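Local structure of alpha-amylase (Eisenia fetida, 6M4K) at residues Gly8-Gln13 against Tyr337-Leu342; Thr90-Gly95 against Thr222-Ala227; Tyr97-Gly102 against Asn230-Gln235. The protein probably catalyses the endohydrolysis of internal alpha-1,4-glucosidic linkages in starch-like polysaccharides, as a calcium- and chloride-dependent glycoside hydrolase of family 13. One frame throughout, in Å; residues are numbered along the deposited sequence.

How the contacts relate
All three contacts belong to the TIM barrel of this family 13 enzyme. Contact 1 joins the chain leading into the barrel to strand 339-344, contact 3 spans the interior between strands 97-102 and 232-235, and contact 2 lies at the outside. The centres of contacts 1 and 3 are about 11 Å apart, and H339 ND1 lies 2.7 Å from Y232 OH, a probable hydrogen bond. Contact 2, centred about 14 Å from contact 3, meets it where F225 CE1 comes within 3.7 Å of Y97 CD1; Y11 CE1, from segment 8-13, packs 3.4 Å from P226 CG. None of the three lies at the calcium site formed by N105, R161, D170 and H204.

Contact 1: residues Gly8-Gln13 against Tyr337-Leu342; sequences GSYYCQ and YGHVRL
The side chain of Y10 takes the first torsion in which CG sits between the backbone N and the carbonyl carbon (chi1 56°), while H339 holds CG anti to its own N (chi1 -171°); these torsions lay the two rings against each other, face to face. Their planes are only 3° from parallel and the centroids 3.6 Å apart, so the rings overlap broadly, with a small slip: H339 CE1 lies over the middle of the phenol, and Y10 CZ over the middle of the imidazole. At the phenol end, Y10 OH is 3.5 Å from H339 CD2. Y10 and H339 are the only residues in direct contact across the segments; their CA atoms, the nearest pair, remain 9.3 Å apart. A water adds a polar link, donating to Y10 OH at 2.8 Å and to G338 O at 3.2 Å. Y10 OH also bonds to D17 OD1, and the backbone O of D17 takes a bond from H339 NE2, while H339 ND1 pairs with Y232 OH; the imidazole is therefore fixed at both nitrogens. C12 SG, disulfide-bonded to C43, lies in plane at the edge of the phenol. Strand 339-344 closes the barrel by backbone bonds to strand 295-297 and, through V340 and L342, to I19 of strand 19-22, and the side chains of V340 and L342 pack against helix 322-334.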
# COMPACT_ATOMS: atom_id res chain seq x y z
N GLY A 8 -1.69 15.20 -5.42
CA GLY A 8 -0.96 14.47 -4.41
C GLY A 8 -1.33 14.76 -2.97
O GLY A 8 -0.73 14.19 -2.05
N SER A 9 -2.31 15.62 -2.73
CA SER A 9 -2.76 15.89 -1.37
C SER A 9 -3.96 15.01 -1.04
O SER A 9 -4.87 14.84 -1.86
CB SER A 9 -3.12 17.37 -1.19
OG SER A 9 -4.28 17.70 -1.93
N TYR A 10 -3.94 14.42 0.14
CA TYR A 10 -5.03 13.58 0.62
C TYR A 10 -5.71 14.27 1.78
O TYR A 10 -5.22 15.27 2.32
CB TYR A 10 -4.53 12.19 0.99
CG TYR A 10 -3.42 12.16 2.01
CD1 TYR A 10 -2.09 12.30 1.63
CD2 TYR A 10 -3.70 12.00 3.35
CE1 TYR A 10 -1.08 12.27 2.55
CE2 TYR A 10 -2.69 11.96 4.29
CZ TYR A 10 -1.38 12.11 3.88
OH TYR A 10 -0.37 12.07 4.81
N TYR A 11 -6.87 13.75 2.15
CA TYR A 11 -7.73 14.37 3.15
C TYR A 11 -8.05 13.34 4.22
O TYR A 11 -8.59 12.27 3.91
CB TYR A 11 -9.02 14.86 2.50
CG TYR A 11 -9.95 15.52 3.48
CD1 TYR A 11 -9.68 16.80 3.95
CD2 TYR A 11 -11.08 14.87 3.96
CE1 TYR A 11 -10.51 17.42 4.86
CE2 TYR A 11 -11.92 15.49 4.87
CZ TYR A 11 -11.63 16.77 5.31
OH TYR A 11 -12.45 17.41 6.21
N CYS A 12 -7.75 13.66 5.47
CA CYS A 12 -8.01 12.77 6.58
C CYS A 12 -8.68 13.53 7.71
O CYS A 12 -8.50 14.75 7.85
CB CYS A 12 -6.70 12.17 7.13
SG CYS A 12 -5.81 11.10 6.00
N GLN A 13 -9.44 12.80 8.52
CA GLN A 13 -9.95 13.36 9.76
C GLN A 13 -8.78 13.68 10.69
O GLN A 13 -7.70 13.09 10.57
CB GLN A 13 -10.87 12.35 10.44
CG GLN A 13 -12.17 12.11 9.73
CD GLN A 13 -13.10 13.31 9.81
OE1 GLN A 13 -13.65 13.76 8.80
NE2 GLN A 13 -13.29 13.83 11.02
N TYR A 337 8.55 10.07 6.87
CA TYR A 337 8.89 9.94 5.46
C TYR A 337 7.76 9.25 4.72
O TYR A 337 7.51 8.05 4.90
CB TYR A 337 10.20 9.16 5.25
CG TYR A 337 10.51 8.95 3.77
CD1 TYR A 337 10.98 10.00 2.99
CD2 TYR A 337 10.30 7.72 3.16
CE1 TYR A 337 11.26 9.83 1.64
CE2 TYR A 337 10.57 7.53 1.83
CZ TYR A 337 11.04 8.59 1.06
OH TYR A 337 11.29 8.36 -0.27
N GLY A 338 7.05 10.00 3.88
CA GLY A 338 6.06 9.44 2.99
C GLY A 338 4.71 9.25 3.64
O GLY A 338 4.53 9.29 4.85
N HIS A 339 3.72 9.03 2.77
CA HIS A 339 2.39 8.62 3.21
C HIS A 339 2.39 7.10 3.36
O HIS A 339 2.57 6.39 2.37
CB HIS A 339 1.35 9.05 2.18
CG HIS A 339 -0.05 8.86 2.65
ND1 HIS A 339 -1.13 8.81 1.79
CD2 HIS A 339 -0.55 8.73 3.89
CE1 HIS A 339 -2.24 8.65 2.50
NE2 HIS A 339 -1.91 8.61 3.78
N VAL A 340 2.16 6.62 4.58
CA VAL A 340 2.34 5.20 4.89
C VAL A 340 1.08 4.40 4.58
O VAL A 340 -0.02 4.74 5.05
CB VAL A 340 2.73 5.01 6.37
CG1 VAL A 340 2.80 3.51 6.70
CG2 VAL A 340 4.06 5.70 6.66
N ARG A 341 1.25 3.32 3.82
CA ARG A 341 0.21 2.34 3.57
C ARG A 341 0.67 1.00 4.15
O ARG A 341 1.80 0.57 3.90
CB ARG A 341 -0.03 2.19 2.06
CG ARG A 341 -1.12 1.18 1.70
CD ARG A 341 -1.22 0.96 0.20
NE ARG A 341 -0.02 0.33 -0.33
CZ ARG A 341 0.33 0.31 -1.62
NH1 ARG A 341 -0.44 0.87 -2.54
NH2 ARG A 341 1.46 -0.29 -2.01
N LEU A 342 -0.20 0.36 4.92
CA LEU A 342 0.05 -1.00 5.41
C LEU A 342 -0.69 -2.01 4.54
O LEU A 342 -1.89 -1.85 4.28
CB LEU A 342 -0.44 -1.16 6.85
CG LEU A 342 0.04 -0.17 7.91
CD1 LEU A 342 -0.35 -0.64 9.30
CD2 LEU A 342 1.54 0.02 7.82
O HOH W 1 2.45 11.71 4.84

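Contact 2: residues Thr90-Gly95 against Thr222-Ala227; sequences TCNNLG and TQWFPA
W224 packs against N92 and N93 of the helix end, and Q223, just before it, is linked to N93 OD1 by a water; Q223 NE2, which donates to that water, rests 3.1 Å above one face of the W224 indole, toward its rim. The opposite face of W224 receives N92. There N92 CB makes a CH-pi contact 3.4 Å from the centroid of the five-membered ring, almost on the ring normal, and N92 ND2 stands 3.3 Å from W224 CE3, with the amide plane turned 75° from the indole. At the ring edge, W224 NE1 donates to N93 OD1 (2.8 Å) in a nearly straight bond of 172°, lying in the indole plane but well above the carbonyl plane of the asparagine. A leucine in place of W224 would probably leave N93 OD1 without its indole donor and open a gap between N92 and Q223. F225 follows, its CE2 4.0 Å from N92 ND2, its ring meeting that of Y97. Helix 81-93 ends here in a Schellman motif at G95. N92 thus offers its CB to the indole while its ND2, also over the ring, is held by G193 O, and N93 OD1 accepts from both indole and water.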
# COMPACT_ATOMS: atom_id res chain seq x y z
N THR A 90 -20.94 4.35 4.28
CA THR A 90 -20.72 4.03 5.69
C THR A 90 -19.33 4.45 6.13
O THR A 90 -19.14 5.03 7.20
CB THR A 90 -20.90 2.53 5.89
OG1 THR A 90 -22.25 2.16 5.61
CG2 THR A 90 -20.54 2.12 7.31
N CYS A 91 -18.33 4.12 5.31
CA CYS A 91 -16.95 4.43 5.66
C CYS A 91 -16.74 5.94 5.72
O CYS A 91 -16.19 6.46 6.69
CB CYS A 91 -16.00 3.76 4.67
SG CYS A 91 -15.93 1.96 4.85
N ASN A 92 -17.22 6.66 4.70
CA ASN A 92 -17.12 8.11 4.70
C ASN A 92 -17.79 8.72 5.93
O ASN A 92 -17.25 9.65 6.53
CB ASN A 92 -17.74 8.70 3.43
CG ASN A 92 -16.86 8.51 2.22
OD1 ASN A 92 -15.83 7.85 2.27
ND2 ASN A 92 -17.27 9.11 1.10
N ASN A 93 -18.96 8.21 6.31
CA ASN A 93 -19.64 8.73 7.49
C ASN A 93 -18.83 8.51 8.76
O ASN A 93 -18.97 9.26 9.73
CB ASN A 93 -21.04 8.13 7.64
CG ASN A 93 -22.02 8.69 6.64
OD1 ASN A 93 -21.80 9.75 6.07
ND2 ASN A 93 -23.12 7.98 6.42
N LEU A 94 -17.99 7.47 8.78
CA LEU A 94 -17.10 7.21 9.91
C LEU A 94 -15.76 7.92 9.79
O LEU A 94 -14.93 7.79 10.69
CB LEU A 94 -16.84 5.71 10.04
CG LEU A 94 -18.02 4.92 10.59
CD1 LEU A 94 -17.83 3.44 10.30
CD2 LEU A 94 -18.12 5.15 12.09
N GLY A 95 -15.53 8.66 8.71
CA GLY A 95 -14.26 9.34 8.54
C GLY A 95 -13.12 8.44 8.13
O GLY A 95 -11.96 8.72 8.47
N THR A 222 -18.89 17.04 -1.84
CA THR A 222 -18.92 17.90 -0.65
C THR A 222 -19.90 17.45 0.41
O THR A 222 -20.01 18.11 1.45
CB THR A 222 -19.15 19.37 -1.03
OG1 THR A 222 -20.40 19.50 -1.72
CG2 THR A 222 -18.02 19.87 -1.91
N GLN A 223 -20.61 16.34 0.21
CA GLN A 223 -21.28 15.72 1.35
C GLN A 223 -20.28 15.39 2.46
O GLN A 223 -20.63 15.45 3.64
CB GLN A 223 -22.04 14.47 0.91
CG GLN A 223 -22.89 13.84 2.01
CD GLN A 223 -23.66 12.62 1.54
OE1 GLN A 223 -24.01 12.51 0.36
NE2 GLN A 223 -23.94 11.71 2.46
N TRP A 224 -19.04 15.08 2.09
CA TRP A 224 -18.03 14.69 3.08
C TRP A 224 -16.76 15.52 2.99
O TRP A 224 -16.08 15.74 4.00
CB TRP A 224 -17.64 13.22 2.91
CG TRP A 224 -18.75 12.25 3.07
CD1 TRP A 224 -19.26 11.79 4.25
CD2 TRP A 224 -19.47 11.59 2.03
NE1 TRP A 224 -20.27 10.89 4.00
CE2 TRP A 224 -20.41 10.74 2.64
CE3 TRP A 224 -19.40 11.63 0.63
CZ2 TRP A 224 -21.29 9.94 1.90
CZ3 TRP A 224 -20.27 10.84 -0.09
CH2 TRP A 224 -21.20 10.01 0.54
N PHE A 225 -16.39 15.95 1.79
CA PHE A 225 -15.08 16.53 1.55
C PHE A 225 -15.17 18.03 1.38
O PHE A 225 -16.22 18.56 1.00
CB PHE A 225 -14.45 15.90 0.31
CG PHE A 225 -14.30 14.41 0.43
CD1 PHE A 225 -13.34 13.88 1.27
CD2 PHE A 225 -15.14 13.54 -0.25
CE1 PHE A 225 -13.21 12.49 1.42
CE2 PHE A 225 -15.01 12.16 -0.10
CZ PHE A 225 -14.04 11.65 0.74
N PRO A 226 -14.10 18.76 1.67
CA PRO A 226 -14.14 20.22 1.52
C PRO A 226 -14.38 20.60 0.08
O PRO A 226 -13.96 19.91 -0.86
CB PRO A 226 -12.75 20.67 1.98
CG PRO A 226 -12.24 19.54 2.84
CD PRO A 226 -12.82 18.30 2.24
N ALA A 227 -15.08 21.72 -0.11
CA ALA A 227 -15.29 22.23 -1.46
C ALA A 227 -13.95 22.57 -2.10
O ALA A 227 -13.00 22.98 -1.43
CB ALA A 227 -16.19 23.47 -1.43
O HOH W 2 -23.23 12.03 5.28

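Contact 3: residues Tyr97-Gly102 against Asn230-Gln235; sequences YIYVDG and NAYIYQ
The ring of Y232 turns its edge to the face of Y99 in an offset edge-to-face pair, centroids 5.6 Å apart and planes at 80°. The touching atoms are Y232 CD2 and Y99 CE1, 3.7 Å from each other, with Y99 CE1 in the plane of the Y232 ring; from the Y99 side the approach is oblique and displaced toward the rim. Y234 meets the base of the same side chain, its OH 3.8 Å and its CE1 4.1 Å from Y99 CB. No hydrogen bond joins the segments. They are strands of the eight-stranded parallel TIM barrel, separated in the sheet by strand 196-199, and the three tyrosines meet across its interior. Different first torsions bring Y232 and Y234 to the same residue: CG of Y232 is anti to the backbone N (chi1 -180°), whereas that of Y234 lies between N and the carbonyl carbon (chi1 55°). Both phenol oxygens are satisfied within the protein, Y232 OH by H339 ND1 and Y234 OH by Q46 OE1, bonds that would restrict how far either ring can swing. The backbone of Y99 is hydrogen-bonded to V45 and V47 of the neighbouring barrel strand 44-47. Strand 97-102 then leads into the segment that carries N105, a ligand of the calcium ion.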
# COMPACT_ATOMS: atom_id res chain seq x y z
N TYR A 97 -11.73 6.86 4.60
CA TYR A 97 -12.00 7.11 3.19
C TYR A 97 -11.55 5.95 2.30
O TYR A 97 -10.85 5.03 2.73
CB TYR A 97 -11.40 8.46 2.78
CG TYR A 97 -11.98 9.55 3.66
CD1 TYR A 97 -13.35 9.71 3.78
CD2 TYR A 97 -11.16 10.36 4.44
CE1 TYR A 97 -13.90 10.67 4.61
CE2 TYR A 97 -11.70 11.34 5.27
CZ TYR A 97 -13.07 11.47 5.34
OH TYR A 97 -13.60 12.44 6.18
N ILE A 98 -11.98 6.00 1.03
CA ILE A 98 -11.85 4.89 0.09
C ILE A 98 -11.01 5.34 -1.10
O ILE A 98 -11.36 6.32 -1.78
CB ILE A 98 -13.22 4.39 -0.38
CG1 ILE A 98 -14.06 3.91 0.81
CG2 ILE A 98 -13.07 3.28 -1.43
CD1 ILE A 98 -13.49 2.70 1.55
N TYR A 99 -9.94 4.61 -1.38
CA TYR A 99 -9.11 4.82 -2.56
C TYR A 99 -9.26 3.61 -3.47
O TYR A 99 -9.01 2.47 -3.04
CB TYR A 99 -7.65 5.03 -2.17
CG TYR A 99 -7.54 6.04 -1.06
CD1 TYR A 99 -7.82 7.38 -1.29
CD2 TYR A 99 -7.26 5.65 0.24
CE1 TYR A 99 -7.76 8.31 -0.26
CE2 TYR A 99 -7.20 6.57 1.28
CZ TYR A 99 -7.46 7.90 1.02
OH TYR A 99 -7.40 8.81 2.05
N VAL A 100 -9.67 3.84 -4.70
CA VAL A 100 -9.94 2.77 -5.64
C VAL A 100 -8.66 2.42 -6.40
O VAL A 100 -7.98 3.30 -6.92
CB VAL A 100 -11.07 3.18 -6.59
CG1 VAL A 100 -11.06 2.33 -7.86
CG2 VAL A 100 -12.41 3.07 -5.87
N ASP A 101 -8.37 1.12 -6.50
CA ASP A 101 -7.32 0.61 -7.37
C ASP A 101 -7.83 0.71 -8.81
O ASP A 101 -8.68 -0.07 -9.25
CB ASP A 101 -7.04 -0.83 -6.96
CG ASP A 101 -5.74 -1.39 -7.50
OD1 ASP A 101 -5.28 -0.95 -8.56
OD2 ASP A 101 -5.21 -2.33 -6.85
N GLY A 102 -7.35 1.72 -9.53
CA GLY A 102 -7.87 2.06 -10.84
C GLY A 102 -6.94 1.54 -11.92
O GLY A 102 -5.75 1.86 -11.93
N ASN A 230 -9.34 18.40 -5.02
CA ASN A 230 -9.11 17.36 -6.00
C ASN A 230 -9.04 16.00 -5.32
O ASN A 230 -8.67 15.89 -4.14
CB ASN A 230 -7.77 17.59 -6.70
CG ASN A 230 -7.73 18.86 -7.53
OD1 ASN A 230 -8.76 19.33 -8.01
ND2 ASN A 230 -6.54 19.40 -7.72
N ALA A 231 -9.40 14.96 -6.08
CA ALA A 231 -9.19 13.59 -5.61
C ALA A 231 -7.72 13.36 -5.30
O ALA A 231 -6.83 14.01 -5.86
CB ALA A 231 -9.62 12.62 -6.71
N TYR A 232 -7.46 12.43 -4.38
CA TYR A 232 -6.09 12.01 -4.10
C TYR A 232 -5.66 10.97 -5.13
O TYR A 232 -6.33 9.96 -5.32
CB TYR A 232 -6.03 11.38 -2.71
CG TYR A 232 -4.68 10.88 -2.25
CD1 TYR A 232 -3.51 11.57 -2.54
CD2 TYR A 232 -4.58 9.72 -1.47
CE1 TYR A 232 -2.28 11.13 -2.08
CE2 TYR A 232 -3.36 9.27 -1.00
CZ TYR A 232 -2.21 9.97 -1.31
OH TYR A 232 -0.97 9.56 -0.85
N ILE A 233 -4.52 11.19 -5.78
CA ILE A 233 -4.00 10.25 -6.78
C ILE A 233 -2.61 9.84 -6.34
O ILE A 233 -1.72 10.69 -6.16
CB ILE A 233 -3.95 10.87 -8.18
CG1 ILE A 233 -5.34 11.34 -8.64
CG2 ILE A 233 -3.32 9.88 -9.17
CD1 ILE A 233 -6.29 10.22 -8.94
N TYR A 234 -2.42 8.54 -6.14
CA TYR A 234 -1.08 8.00 -6.02
C TYR A 234 -0.86 6.96 -7.11
O TYR A 234 -1.74 6.14 -7.39
CB TYR A 234 -0.71 7.49 -4.62
CG TYR A 234 -1.63 6.47 -3.98
CD1 TYR A 234 -2.81 6.86 -3.37
CD2 TYR A 234 -1.28 5.12 -3.94
CE1 TYR A 234 -3.65 5.94 -2.75
CE2 TYR A 234 -2.09 4.20 -3.30
CZ TYR A 234 -3.27 4.61 -2.72
OH TYR A 234 -4.11 3.71 -2.09
N GLN A 235 0.30 7.02 -7.74
CA GLN A 235 0.55 6.34 -9.01
C GLN A 235 1.52 5.20 -8.76
O GLN A 235 2.59 5.40 -8.18
CB GLN A 235 1.16 7.33 -10.01
CG GLN A 235 0.22 8.47 -10.36
CD GLN A 235 0.98 9.65 -10.92
OE1 GLN A 235 1.10 9.82 -12.14
NE2 GLN A 235 1.54 10.46 -10.04